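Local coordinates for protein halorhodopsin (PDB 2JAF) that probably works as a light-driven pump that moves chloride across the membrane of a halophilic archaeon, using a bound retinal as its chromophore, at residues G41-I44 and L45-Y49; L110-A113 and L114-P117; T198-V201 and L202-L206; D238-A241 and K242-A246; F245-I248 and L249-V253. The protein carries 2 engineered substitutions. All blocks are in the same frame, centred on the assembly; numbering follows the deposited sequence. Where two conformers were deposited one is given.

Contact 1 of 5, residues G41-I44 and L45-Y49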
# COMPACT_ATOMS: atom_id res chain seq x y z
N GLY A 41 -21.56 7.96 -9.64
CA GLY A 41 -22.63 7.92 -8.66
C GLY A 41 -23.76 7.03 -9.15
O GLY A 41 -24.31 6.23 -8.39
N ILE A 42 -24.11 7.16 -10.42
CA ILE A 42 -25.17 6.35 -11.01
C ILE A 42 -24.76 4.87 -11.05
O ILE A 42 -25.57 3.98 -10.79
CB ILE A 42 -25.50 6.84 -12.44
CG1 ILE A 42 -26.09 8.25 -12.36
CG2 ILE A 42 -26.49 5.89 -13.11
CD1 ILE A 42 -26.39 8.87 -13.70
N ALA A 43 -23.49 4.61 -11.37
CA ALA A 43 -23.01 3.23 -11.43
C ALA A 43 -23.16 2.54 -10.08
O ALA A 43 -23.65 1.41 -10.00
CB ALA A 43 -21.54 3.21 -11.86
N ILE A 44 -22.74 3.22 -9.02
CA ILE A 44 -22.83 2.68 -7.67
C ILE A 44 -24.27 2.27 -7.38
O ILE A 44 -24.52 1.15 -6.93
CB ILE A 44 -22.39 3.71 -6.62
CG1 ILE A 44 -20.89 3.99 -6.77
CG2 ILE A 44 -22.69 3.20 -5.21
CD1 ILE A 44 -20.37 5.11 -5.89
N LEU A 45 -25.20 3.17 -7.63
CA LEU A 45 -26.61 2.89 -7.39
C LEU A 45 -27.11 1.73 -8.25
O LEU A 45 -27.85 0.87 -7.77
CB LEU A 45 -27.45 4.15 -7.64
CG LEU A 45 -27.14 5.29 -6.66
CD1 LEU A 45 -28.10 6.45 -6.90
CD2 LEU A 45 -27.29 4.77 -5.22
N VAL A 46 -26.69 1.70 -9.51
CA VAL A 46 -27.08 0.62 -10.41
C VAL A 46 -26.52 -0.72 -9.94
O VAL A 46 -27.23 -1.73 -9.93
CB VAL A 46 -26.59 0.89 -11.86
CG1 VAL A 46 -26.78 -0.35 -12.72
CG2 VAL A 46 -27.34 2.07 -12.45
N PHE A 47 -25.26 -0.72 -9.55
CA PHE A 47 -24.61 -1.95 -9.08
C PHE A 47 -25.20 -2.47 -7.77
O PHE A 47 -25.40 -3.67 -7.61
CB PHE A 47 -23.10 -1.73 -8.93
CG PHE A 47 -22.40 -1.37 -10.22
CD1 PHE A 47 -23.04 -1.53 -11.45
CD2 PHE A 47 -21.10 -0.88 -10.20
CE1 PHE A 47 -22.38 -1.21 -12.64
CE2 PHE A 47 -20.44 -0.55 -11.38
CZ PHE A 47 -21.08 -0.72 -12.60
N VAL A 48 -25.47 -1.57 -6.83
CA VAL A 48 -26.05 -1.98 -5.55
C VAL A 48 -27.35 -2.70 -5.86
O VAL A 48 -27.64 -3.76 -5.30
CB VAL A 48 -26.34 -0.78 -4.63
CG1 VAL A 48 -27.09 -1.24 -3.39
CG2 VAL A 48 -25.03 -0.11 -4.23
N TYR A 49 -28.13 -2.11 -6.76
CA TYR A 49 -29.41 -2.67 -7.17
C TYR A 49 -29.23 -4.05 -7.81
O TYR A 49 -29.87 -5.02 -7.41
CB TYR A 49 -30.08 -1.72 -8.17
CG TYR A 49 -31.33 -2.25 -8.82
CD1 TYR A 49 -32.47 -2.52 -8.06
CD2 TYR A 49 -31.38 -2.49 -10.19
CE1 TYR A 49 -33.63 -3.00 -8.65
CE2 TYR A 49 -32.54 -2.98 -10.79
CZ TYR A 49 -33.66 -3.23 -10.02
OH TYR A 49 -34.80 -3.72 -10.62

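Contact 2 of 5, residues L110-A113 and L114-P117. With PLM (palmitic acid), chain D; RET (retinal), chain G.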
# COMPACT_ATOMS: atom_id res chain seq x y z
N LEU A 110 -2.39 8.80 -8.78
CA LEU A 110 -2.38 8.29 -7.42
C LEU A 110 -3.54 7.34 -7.11
O LEU A 110 -3.33 6.26 -6.54
CB LEU A 110 -2.43 9.46 -6.43
CG LEU A 110 -2.45 9.02 -4.96
CD1 LEU A 110 -1.10 8.40 -4.60
CD2 LEU A 110 -2.75 10.21 -4.06
N THR A 111 -4.76 7.73 -7.46
CA THR A 111 -5.90 6.87 -7.17
C THR A 111 -5.92 5.60 -8.02
O THR A 111 -6.50 4.59 -7.61
CB THR A 111 -7.23 7.64 -7.34
OG1 THR A 111 -7.44 7.94 -8.72
CG2 THR A 111 -7.20 8.93 -6.54
N TRP A 112 -5.29 5.63 -9.19
CA TRP A 112 -5.26 4.44 -10.04
C TRP A 112 -4.58 3.32 -9.24
O TRP A 112 -4.85 2.13 -9.46
CB TRP A 112 -4.45 4.67 -11.32
CG TRP A 112 -5.09 5.58 -12.34
CD1 TRP A 112 -6.40 5.93 -12.42
CD2 TRP A 112 -4.43 6.23 -13.44
NE1 TRP A 112 -6.61 6.76 -13.49
CE2 TRP A 112 -5.42 6.97 -14.14
CE3 TRP A 112 -3.11 6.27 -13.90
CZ2 TRP A 112 -5.12 7.73 -15.27
CZ3 TRP A 112 -2.81 7.03 -15.03
CH2 TRP A 112 -3.82 7.76 -15.70
N ALA A 113 -3.70 3.70 -8.31
CA ALA A 113 -2.98 2.74 -7.48
C ALA A 113 -3.91 1.93 -6.58
O ALA A 113 -3.50 0.92 -6.02
CB ALA A 113 -1.91 3.46 -6.65
N LEU A 114 -5.15 2.40 -6.43
CA LEU A 114 -6.13 1.68 -5.63
C LEU A 114 -7.24 1.11 -6.52
O LEU A 114 -7.67 -0.03 -6.33
CB LEU A 114 -6.76 2.61 -4.58
CG LEU A 114 -7.87 1.97 -3.73
CD1 LEU A 114 -7.32 0.80 -2.92
CD2 LEU A 114 -8.47 3.02 -2.82
N SER A 115 -7.68 1.88 -7.51
CA SER A 115 -8.74 1.41 -8.40
C SER A 115 -8.31 0.31 -9.37
O SER A 115 -9.08 -0.62 -9.60
CB SER A 115 -9.34 2.58 -9.20
OG SER A 115 -8.39 3.15 -10.09
N THR A 116 -7.11 0.38 -9.93
CA THR A 116 -6.72 -0.67 -10.86
C THR A 116 -6.53 -2.00 -10.14
O THR A 116 -6.85 -3.06 -10.68
CB THR A 116 -5.49 -0.29 -11.76
OG1 THR A 116 -4.39 0.18 -10.97
CG2 THR A 116 -5.89 0.80 -12.72
N PRO A 117 -6.02 -1.97 -8.89
CA PRO A 117 -5.88 -3.26 -8.20
C PRO A 117 -7.26 -3.87 -7.93
O PRO A 117 -7.42 -5.09 -7.91
CB PRO A 117 -5.14 -2.87 -6.92
CG PRO A 117 -4.24 -1.78 -7.41
CD PRO A 117 -5.18 -0.94 -8.26
C1 PLM D . -8.10 10.58 -3.38
O1 PLM D . -8.34 11.68 -2.85
O2 PLM D . -8.93 9.99 -4.10
C2 PLM D . -6.74 9.96 -3.11
C3 PLM D . -6.74 8.51 -2.66
C4 PLM D . -5.29 8.08 -2.47
C5 PLM D . -5.24 6.64 -2.02
C6 PLM D . -4.38 5.77 -2.91
C7 PLM D . -4.20 4.47 -2.16
C8 PLM D . -3.35 3.48 -2.92
C9 PLM D . -3.25 2.19 -2.11
CA PLM D . -2.38 1.17 -2.82
CB PLM D . -2.47 -0.29 -2.40
CC PLM D . -3.80 -0.99 -2.58
CD PLM D . -3.64 -2.44 -2.16
CE PLM D . -4.95 -3.21 -2.32
CF PLM D . -4.79 -4.58 -1.68
CG PLM D . -6.06 -5.39 -1.82
C1 RET G . 0.62 5.83 -17.44
C2 RET G . 1.97 6.56 -17.91
C3 RET G . 3.26 5.71 -17.91
C4 RET G . 3.09 4.44 -18.87
C5 RET G . 1.78 3.60 -18.64
C6 RET G . 0.55 4.24 -17.95
C7 RET G . -0.63 3.36 -17.66
C8 RET G . -1.79 3.57 -16.98
C9 RET G . -2.92 2.68 -17.00
C10 RET G . -3.98 3.26 -16.30
C11 RET G . -5.22 2.67 -16.16
C12 RET G . -6.24 3.36 -15.48
C13 RET G . -7.56 2.79 -15.22
C14 RET G . -8.39 3.67 -14.47
C15 RET G . -9.59 3.33 -13.90
C16 RET G . 0.66 5.94 -15.87
C17 RET G . -0.58 6.72 -18.04
C18 RET G . 1.83 2.16 -19.15
C19 RET G . -2.95 1.32 -17.89
C20 RET G . -7.98 1.40 -15.73

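Contact 3 of 5, residues T198-V201 and L202-L206. Engineered in segment 202-206: Val203 (natural residue Thr).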
# COMPACT_ATOMS: atom_id res chain seq x y z
N THR A 198 -13.93 -11.92 -22.94
CA THR A 198 -14.58 -10.66 -23.30
C THR A 198 -13.96 -9.53 -22.49
O THR A 198 -13.58 -8.49 -23.04
CB THR A 198 -16.09 -10.72 -23.00
OG1 THR A 198 -16.72 -11.62 -23.92
CG2 THR A 198 -16.72 -9.34 -23.14
N LEU A 199 -13.87 -9.73 -21.18
CA LEU A 199 -13.33 -8.71 -20.29
C LEU A 199 -11.85 -8.45 -20.53
O LEU A 199 -11.37 -7.33 -20.34
CB LEU A 199 -13.56 -9.12 -18.83
CG LEU A 199 -15.03 -9.22 -18.41
CD1 LEU A 199 -15.13 -9.67 -16.96
CD2 LEU A 199 -15.72 -7.87 -18.59
N ARG A 200 -11.13 -9.48 -20.96
CA ARG A 200 -9.70 -9.34 -21.23
C ARG A 200 -9.46 -8.38 -22.39
O ARG A 200 -8.53 -7.58 -22.35
CB ARG A 200 -9.09 -10.71 -21.54
CG ARG A 200 -7.63 -10.68 -21.90
CD ARG A 200 -7.06 -12.08 -21.99
NE ARG A 200 -7.63 -12.87 -23.08
CZ ARG A 200 -7.20 -14.08 -23.42
NH1 ARG A 200 -6.20 -14.64 -22.75
NH2 ARG A 200 -7.74 -14.72 -24.44
N VAL A 201 -10.29 -8.47 -23.42
CA VAL A 201 -10.14 -7.59 -24.58
C VAL A 201 -10.38 -6.15 -24.14
O VAL A 201 -9.65 -5.24 -24.54
CB VAL A 201 -11.15 -7.95 -25.70
CG1 VAL A 201 -11.03 -6.94 -26.85
CG2 VAL A 201 -10.88 -9.37 -26.21
N LEU A 202 -11.39 -5.95 -23.31
CA LEU A 202 -11.71 -4.61 -22.82
C LEU A 202 -10.56 -4.01 -22.02
O LEU A 202 -10.23 -2.84 -22.19
CB LEU A 202 -12.98 -4.63 -21.97
CG LEU A 202 -14.28 -4.88 -22.72
CD1 LEU A 202 -15.46 -4.81 -21.74
CD2 LEU A 202 -14.45 -3.85 -23.82
N VAL A 203 -9.94 -4.82 -21.16
CA VAL A 203 -8.83 -4.34 -20.36
C VAL A 203 -7.62 -3.99 -21.23
O VAL A 203 -7.09 -2.89 -21.13
CB VAL A 203 -8.37 -5.39 -19.31
CG1 VAL A 203 -7.09 -4.93 -18.62
CG2 VAL A 203 -9.47 -5.60 -18.28
N VAL A 204 -7.20 -4.92 -22.08
CA VAL A 204 -6.03 -4.66 -22.91
C VAL A 204 -6.20 -3.43 -23.80
O VAL A 204 -5.35 -2.55 -23.82
CB VAL A 204 -5.67 -5.87 -23.81
CG1 VAL A 204 -4.50 -5.50 -24.74
CG2 VAL A 204 -5.30 -7.07 -22.94
N VAL A 205 -7.31 -3.36 -24.52
CA VAL A 205 -7.55 -2.23 -25.41
C VAL A 205 -7.74 -0.90 -24.67
O VAL A 205 -7.10 0.10 -25.00
CB VAL A 205 -8.77 -2.48 -26.32
CG1 VAL A 205 -9.04 -1.27 -27.20
CG2 VAL A 205 -8.50 -3.70 -27.19
N LEU A 206 -8.60 -0.89 -23.66
CA LEU A 206 -8.85 0.35 -22.94
C LEU A 206 -7.65 0.80 -22.11
O LEU A 206 -7.32 1.99 -22.09
CB LEU A 206 -10.09 0.21 -22.06
CG LEU A 206 -11.36 -0.12 -22.85
CD1 LEU A 206 -12.51 -0.39 -21.90
CD2 LEU A 206 -11.70 1.03 -23.79

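Contact 4 of 5, residues D238-A241 and K242-A246. With RET (retinal), chain G.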
# COMPACT_ATOMS: atom_id res chain seq x y z
N ASP A 238 -12.14 6.22 -18.49
CA ASP A 238 -12.66 5.76 -17.20
C ASP A 238 -14.09 5.24 -17.32
O ASP A 238 -14.46 4.25 -16.69
CB ASP A 238 -12.64 6.89 -16.17
CG ASP A 238 -11.30 7.06 -15.48
OD1 ASP A 238 -10.35 6.30 -15.77
OD2 ASP A 238 -11.20 7.96 -14.62
N VAL A 239 -14.90 5.91 -18.14
CA VAL A 239 -16.29 5.49 -18.30
C VAL A 239 -16.36 4.05 -18.78
O VAL A 239 -17.13 3.25 -18.25
CB VAL A 239 -17.05 6.40 -19.30
CG1 VAL A 239 -18.41 5.78 -19.63
CG2 VAL A 239 -17.25 7.79 -18.71
N PHE A 240 -15.53 3.70 -19.75
CA PHE A 240 -15.53 2.34 -20.29
C PHE A 240 -14.69 1.35 -19.49
O PHE A 240 -15.14 0.23 -19.23
CB PHE A 240 -15.07 2.37 -21.75
CG PHE A 240 -16.06 3.03 -22.67
CD1 PHE A 240 -17.20 2.34 -23.09
CD2 PHE A 240 -15.91 4.36 -23.05
CE1 PHE A 240 -18.18 2.98 -23.86
CE2 PHE A 240 -16.88 5.01 -23.81
CZ PHE A 240 -18.02 4.31 -24.22
N ALA A 241 -13.49 1.75 -19.08
CA ALA A 241 -12.62 0.84 -18.34
C ALA A 241 -13.12 0.54 -16.93
O ALA A 241 -12.74 -0.47 -16.34
CB ALA A 241 -11.20 1.39 -18.29
N LYS A 242 -13.96 1.42 -16.40
CA LYS A 242 -14.50 1.20 -15.05
C LYS A 242 -16.00 0.92 -14.99
O LYS A 242 -16.42 -0.18 -14.60
CB LYS A 242 -14.23 2.40 -14.14
CG LYS A 242 -12.80 2.54 -13.67
CD LYS A 242 -12.68 3.75 -12.76
CE LYS A 242 -11.33 3.83 -12.07
NZ LYS A 242 -10.24 4.04 -13.01
N TYR A 243 -16.81 1.90 -15.35
CA TYR A 243 -18.25 1.75 -15.25
C TYR A 243 -18.84 0.70 -16.18
O TYR A 243 -19.52 -0.21 -15.72
CB TYR A 243 -18.96 3.10 -15.44
CG TYR A 243 -18.28 4.26 -14.72
CD1 TYR A 243 -17.63 4.07 -13.50
CD2 TYR A 243 -18.24 5.53 -15.30
CE1 TYR A 243 -16.93 5.12 -12.88
CE2 TYR A 243 -17.56 6.58 -14.69
CZ TYR A 243 -16.90 6.37 -13.49
OH TYR A 243 -16.16 7.39 -12.93
N VAL A 244 -18.57 0.82 -17.48
CA VAL A 244 -19.11 -0.15 -18.44
C VAL A 244 -18.50 -1.52 -18.16
O VAL A 244 -19.21 -2.53 -18.15
CB VAL A 244 -18.83 0.28 -19.91
CG1 VAL A 244 -19.23 -0.84 -20.88
CG2 VAL A 244 -19.63 1.53 -20.24
N PHE A 245 -17.20 -1.55 -17.90
CA PHE A 245 -16.50 -2.80 -17.61
C PHE A 245 -17.15 -3.50 -16.42
O PHE A 245 -17.44 -4.70 -16.47
CB PHE A 245 -15.03 -2.52 -17.30
CG PHE A 245 -14.27 -3.70 -16.77
CD1 PHE A 245 -14.27 -3.99 -15.41
CD2 PHE A 245 -13.57 -4.54 -17.63
CE1 PHE A 245 -13.57 -5.10 -14.91
CE2 PHE A 245 -12.87 -5.64 -17.15
CZ PHE A 245 -12.87 -5.92 -15.79
N ALA A 246 -17.38 -2.74 -15.34
CA ALA A 246 -17.99 -3.29 -14.13
C ALA A 246 -19.41 -3.77 -14.40
O ALA A 246 -19.84 -4.79 -13.85
CB ALA A 246 -18.00 -2.24 -13.02
C1 RET G . 0.62 5.83 -17.44
C2 RET G . 1.97 6.56 -17.91
C3 RET G . 3.26 5.71 -17.91
C4 RET G . 3.09 4.44 -18.87
C5 RET G . 1.78 3.60 -18.64
C6 RET G . 0.55 4.24 -17.95
C7 RET G . -0.63 3.36 -17.66
C8 RET G . -1.79 3.57 -16.98
C9 RET G . -2.92 2.68 -17.00
C10 RET G . -3.98 3.26 -16.30
C11 RET G . -5.22 2.67 -16.16
C12 RET G . -6.24 3.36 -15.48
C13 RET G . -7.56 2.79 -15.22
C14 RET G . -8.39 3.67 -14.47
C15 RET G . -9.59 3.33 -13.90
C16 RET G . 0.66 5.94 -15.87
C17 RET G . -0.58 6.72 -18.04
C18 RET G . 1.83 2.16 -19.15
C19 RET G . -2.95 1.32 -17.89
C20 RET G . -7.98 1.40 -15.73

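Contact 5 of 5, residues F245-I248 and L249-V253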
# COMPACT_ATOMS: atom_id res chain seq x y z
N PHE A 245 -17.20 -1.55 -17.90
CA PHE A 245 -16.50 -2.80 -17.61
C PHE A 245 -17.15 -3.50 -16.42
O PHE A 245 -17.44 -4.70 -16.47
CB PHE A 245 -15.03 -2.52 -17.30
CG PHE A 245 -14.27 -3.70 -16.77
CD1 PHE A 245 -14.27 -3.99 -15.41
CD2 PHE A 245 -13.57 -4.54 -17.63
CE1 PHE A 245 -13.57 -5.10 -14.91
CE2 PHE A 245 -12.87 -5.64 -17.15
CZ PHE A 245 -12.87 -5.92 -15.79
N ALA A 246 -17.38 -2.74 -15.34
CA ALA A 246 -17.99 -3.29 -14.13
C ALA A 246 -19.41 -3.77 -14.40
O ALA A 246 -19.84 -4.79 -13.85
CB ALA A 246 -18.00 -2.24 -13.02
N PHE A 247 -20.14 -3.04 -15.24
CA PHE A 247 -21.52 -3.42 -15.57
C PHE A 247 -21.55 -4.78 -16.26
O PHE A 247 -22.34 -5.66 -15.90
CB PHE A 247 -22.16 -2.38 -16.49
CG PHE A 247 -23.54 -2.77 -16.94
CD1 PHE A 247 -24.61 -2.74 -16.06
CD2 PHE A 247 -23.76 -3.22 -18.25
CE1 PHE A 247 -25.89 -3.15 -16.46
CE2 PHE A 247 -25.03 -3.63 -18.66
CZ PHE A 247 -26.09 -3.60 -17.76
N ILE A 248 -20.69 -4.95 -17.26
CA ILE A 248 -20.62 -6.20 -18.01
C ILE A 248 -20.24 -7.36 -17.11
O ILE A 248 -20.83 -8.44 -17.20
CB ILE A 248 -19.60 -6.08 -19.16
CG1 ILE A 248 -20.11 -5.05 -20.19
CG2 ILE A 248 -19.37 -7.45 -19.81
CD1 ILE A 248 -19.11 -4.72 -21.28
N LEU A 249 -19.24 -7.14 -16.26
CA LEU A 249 -18.79 -8.18 -15.34
C LEU A 249 -19.88 -8.58 -14.35
O LEU A 249 -20.18 -9.76 -14.19
CB LEU A 249 -17.53 -7.71 -14.61
CG LEU A 249 -16.96 -8.48 -13.41
CD1 LEU A 249 -17.10 -9.98 -13.59
CD2 LEU A 249 -15.50 -8.08 -13.23
N LEU A 250 -20.47 -7.59 -13.69
CA LEU A 250 -21.51 -7.84 -12.70
C LEU A 250 -22.75 -8.50 -13.29
O LEU A 250 -23.30 -9.43 -12.69
CB LEU A 250 -21.89 -6.52 -12.01
CG LEU A 250 -22.83 -6.62 -10.82
CD1 LEU A 250 -22.31 -7.64 -9.82
CD2 LEU A 250 -22.95 -5.25 -10.16
N ARG A 251 -23.19 -8.03 -14.45
CA ARG A 251 -24.37 -8.58 -15.10
C ARG A 251 -24.18 -10.06 -15.40
O ARG A 251 -25.11 -10.86 -15.25
CB ARG A 251 -24.67 -7.83 -16.40
CG ARG A 251 -25.92 -8.33 -17.13
CD ARG A 251 -26.20 -7.56 -18.42
NE ARG A 251 -25.11 -7.68 -19.38
CZ ARG A 251 -25.09 -7.09 -20.57
NH1 ARG A 251 -26.10 -6.32 -20.96
NH2 ARG A 251 -24.04 -7.26 -21.37
N TRP A 252 -22.98 -10.44 -15.83
CA TRP A 252 -22.69 -11.83 -16.15
C TRP A 252 -22.74 -12.67 -14.87
O TRP A 252 -23.34 -13.74 -14.85
CB TRP A 252 -21.31 -11.98 -16.79
CG TRP A 252 -21.08 -13.37 -17.34
CD1 TRP A 252 -21.39 -13.83 -18.59
CD2 TRP A 252 -20.55 -14.49 -16.62
NE1 TRP A 252 -21.10 -15.17 -18.69
CE2 TRP A 252 -20.58 -15.60 -17.50
CE3 TRP A 252 -20.05 -14.67 -15.32
CZ2 TRP A 252 -20.13 -16.87 -17.12
CZ3 TRP A 252 -19.61 -15.93 -14.94
CH2 TRP A 252 -19.66 -17.02 -15.84
N VAL A 253 -22.11 -12.17 -13.82
CA VAL A 253 -22.09 -12.87 -12.54
C VAL A 253 -23.50 -13.12 -12.02
O VAL A 253 -23.80 -14.19 -11.49
CB VAL A 253 -21.28 -12.08 -11.48
CG1 VAL A 253 -21.43 -12.71 -10.11
CG2 VAL A 253 -19.80 -12.05 -11.88
O HOH W 1 -22.47 -9.24 -19.36

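Contact 1 of 5, residues G41-I44 and L45-Y49
Phe47 N reaches back to Ala43 O at 2.7 Å, the shortest of four successive backbone bonds that span one helical turn each and carry helix 27-50 from 41-44 into 45-49. This is regular alpha-helix, in the first transmembrane helix of a bacteriorhodopsin-like seven-helix bundle. The bond from Leu45 N to Gly41 O is the longest of the four, at 3.3 Å, but still straight. Phe47 is the side chain that lies back over the preceding turn. Its CG stands beside the backbone N (chi1 -61°), which folds the ring that way. Ala43 CB then makes a CH-pi contact over the face of that ring, 4.3 Å from the centroid, and Ala43 O also lies over a face, displaced toward the rim. The ring goes on to pack against Ala246, Phe247 and Leu250 of helix 227-255, while Phe47 O accepts a hydrogen bond from Trp63 NE1. With an alanine here the ring would be missing, and Ala43 CB would probably lose its cover while a gap opened in front of Ala246. Ile44 leans on Pro70, Leu71 and Ile74 of helix 58-82. On the surface side, Ile42 and Val46 pass each other at a slant, methyl against methyl, with their CG2 atoms 4.0 Å apart. Leu45 CG, beside its own backbone N, lies 3.4 Å from Gly41 O. One turn on, Val48 CG2 sits 3.0 Å from Ile44 O and 4.2 Å from Ile44 CG2.

Contact 2 of 5, residues L110-A113 and L114-P117
Trp112 reaches from the turn it shares with Ser115 and Thr116 into the retinal pocket. Its CB is 4.4 Å from Thr116 CG2. Beyond it CG stands beside the backbone N (chi1 -71°), carrying the indole out from the helix with one face over the polyene. CD1 meets retinal C14 at 3.6 Å, and NE1 lies against the same carbon. The ring fusion covers C12, CE3 approaches C10, CZ3 comes 3.7 Å from the methyl C16 borne by the ionone ring, and CH2 faces the methyl C17. Ser115 OG comes to the indole edge, near its plane. Tyr210 meets the indole edge-to-face.

Thr116 puts its methyl CG2 3.6 Å from retinal C13. Its hydroxyl is hydrogen-bonded to Asp141 OD2 of helix 131-153 and also lies close to Trp112 O, where a bond is not settled. Thr111 O takes two backbone donors: Ser115 N nearly straight on, and Leu114 N at 2.8 Å from well above the carbonyl plane. On the side away from the pocket, palmitic acid runs past Leu110 and Leu114, and Leu114 packs on Gly143 of a second subunit. Pro117 CG sits 3.1 Å from Ala113 O. Having no N-H, the proline leaves that buried oxygen without its usual donor or any other polar partner, in a helix kinked at both Leu114 and Pro117.

Contact 3 of 5, residues T198-V201 and L202-L206
Val204 N donates to Arg200 O at 3.0 Å with an almost linear N-H...O angle of 176°. Val203 N to Leu199 O and Val205 N to Val201 O repeat this bond on either side of it. These are the backbone bonds of regular alpha-helix in helix 193-216, the sixth transmembrane helix of the bacteriorhodopsin-like bundle. The first of the series, from Leu202 N to Thr198 O, is weak at 3.4 Å. The guanidinium of Arg200 finds its partner elsewhere: NH1 is hydrogen-bonded to Leu179 O of helix 158-180, and the contact of Arg200 with Val204 is confined to the aliphatic part, CG against Val204 CG2 at 4.4 Å.

Packing between the turns is otherwise a matter of methyl groups and carbonyls. In Val203, Val204 and Val205 alike, CG1 is anti to the backbone N (chi1 173° in Val203), and CG2 therefore swings back beside the N, close to the carbonyl oxygen one turn earlier. Val204 CG2 lies 3.3 Å from Arg200 O in this way. Val203 is an engineered residue, threonine in the natural protein; its side chain, about 7 Å from the retinal, packs on Phe245 of helix 227-255 and on Leu179. Leu199 and Leu202 also face helix 227-255, touching Phe245 and Ile248 respectively, and meet each other loosely through CD2 and CD1. On the surface Val201 and Val205 stand side by side, pointing the same way, with Val201 CG1 4.1 Å from Val205 CG2.

Contact 4 of 5, residues D238-A241 and K242-A246
Lys242 and Asp238 lie side by side and point the same way, one turn apart on helix 227-255. Lys242 is the retinal-bearing lysine of this bacteriorhodopsin-like fold: its NZ is joined to retinal C15 at 1.3 Å, the Schiff-base linkage. The chain runs extended as far as CE and then bends (chi4 65°), which brings NZ alongside the carboxylate. Asp238 OD1 forms a long salt bridge to Lys242 NZ at 3.6 Å and lies 3.5 Å from retinal C14. Both carboxylate oxygens have further partners, Tyr210 OH on OD1 and Tyr77 OH on OD2.

The backbone beneath is not regular alpha-helix. Lys242 N still bonds to Asp238 O at 2.9 Å, though bent to 141°, but Val239 O is taken by Val244 N and Phe240 O by Phe245 N, each five residues on. That is a pi-type widening, placed right at the lysine. Val239 lies against Tyr243: its CA is 3.6 Å from Tyr243 CD2, its CG2 touches CE2, and Asp238 O stands above the centre of one face of the ring. Tyr243 OH is hydrogen-bonded to Ser73. A leucine in place of Tyr243 would probably leave Ser73 OG without this partner and Val239 without its aromatic neighbour. On the outer side Phe240 CD1 meets Val244 CG2 at 3.8 Å. Bonds from Tyr77 and Tyr210 to its two oxygens would hold the carboxylate of Asp238 in a fixed rotation, at salt-bridge distance from the Schiff-base nitrogen.

Contact 5 of 5, residues F245-I248 and L249-V253
Phe247 brings CE2 of its ring against one face of the Arg251 guanidinium, one turn further along the helix, 3.6 Å from the guanidinium plane and displaced toward its rim. The closest pair is Phe247 CE2 to Arg251 NH1, at 3.7 Å. The two planes are inclined by 58°, so the groups meet at a slant instead of lying flat on each other. Arg251 is extended through CD and then bent at chi3 (61°), turning its head back toward Phe247; both residues also touch Met50 of helix 27-50. The guanidinium edge holds a water in plane: Arg251 NE donates to it at 3.1 Å, and the water in turn donates to Ile248 O at 2.8 Å. Ile248 O thus takes two donors, the second being Trp252 N at 3.2 Å, and the water closes a bridge from backbone to side chain.

All this belongs to the seventh transmembrane helix of the bacteriorhodopsin-like bundle, in regular alpha-helix beyond the retinal lysine. Leu249 N and Leu250 N bond back to Phe245 O and Ala246 O, one turn behind them. Toward the interior Phe245 and Leu249 stand side by side, CE1 against CD2 at 3.9 Å, and Leu249 continues onto Ala122 and Leu126 of helix 106-127. Leu250 touches Phe47 of helix 27-50 and Trp63 of helix 58-82, while its CB rests 3.3 Å from Ala246 O.

Along the chain the five contacts follow in numerical order on four transmembrane helices: 27-50, 106-127, 193-216, and 227-255 for contacts 4 and 5, which share Phe245 and Ala246 and have centres about 10 Å apart. Helix 227-255 links the set. Phe47 of contact 1 packs on Ala246 and Leu250, and contact 3 meets both of the later contacts, Val203 and Leu199 lying on Phe245. Contact 2 joins contact 4 at the retinal, where Ser115 OG approaches Lys242 NZ, although their centres are about 14 Å apart. Contacts 2 and 4 thus form part of the chromophore pocket, while 1, 3 and 5 belong to the surrounding helix packing.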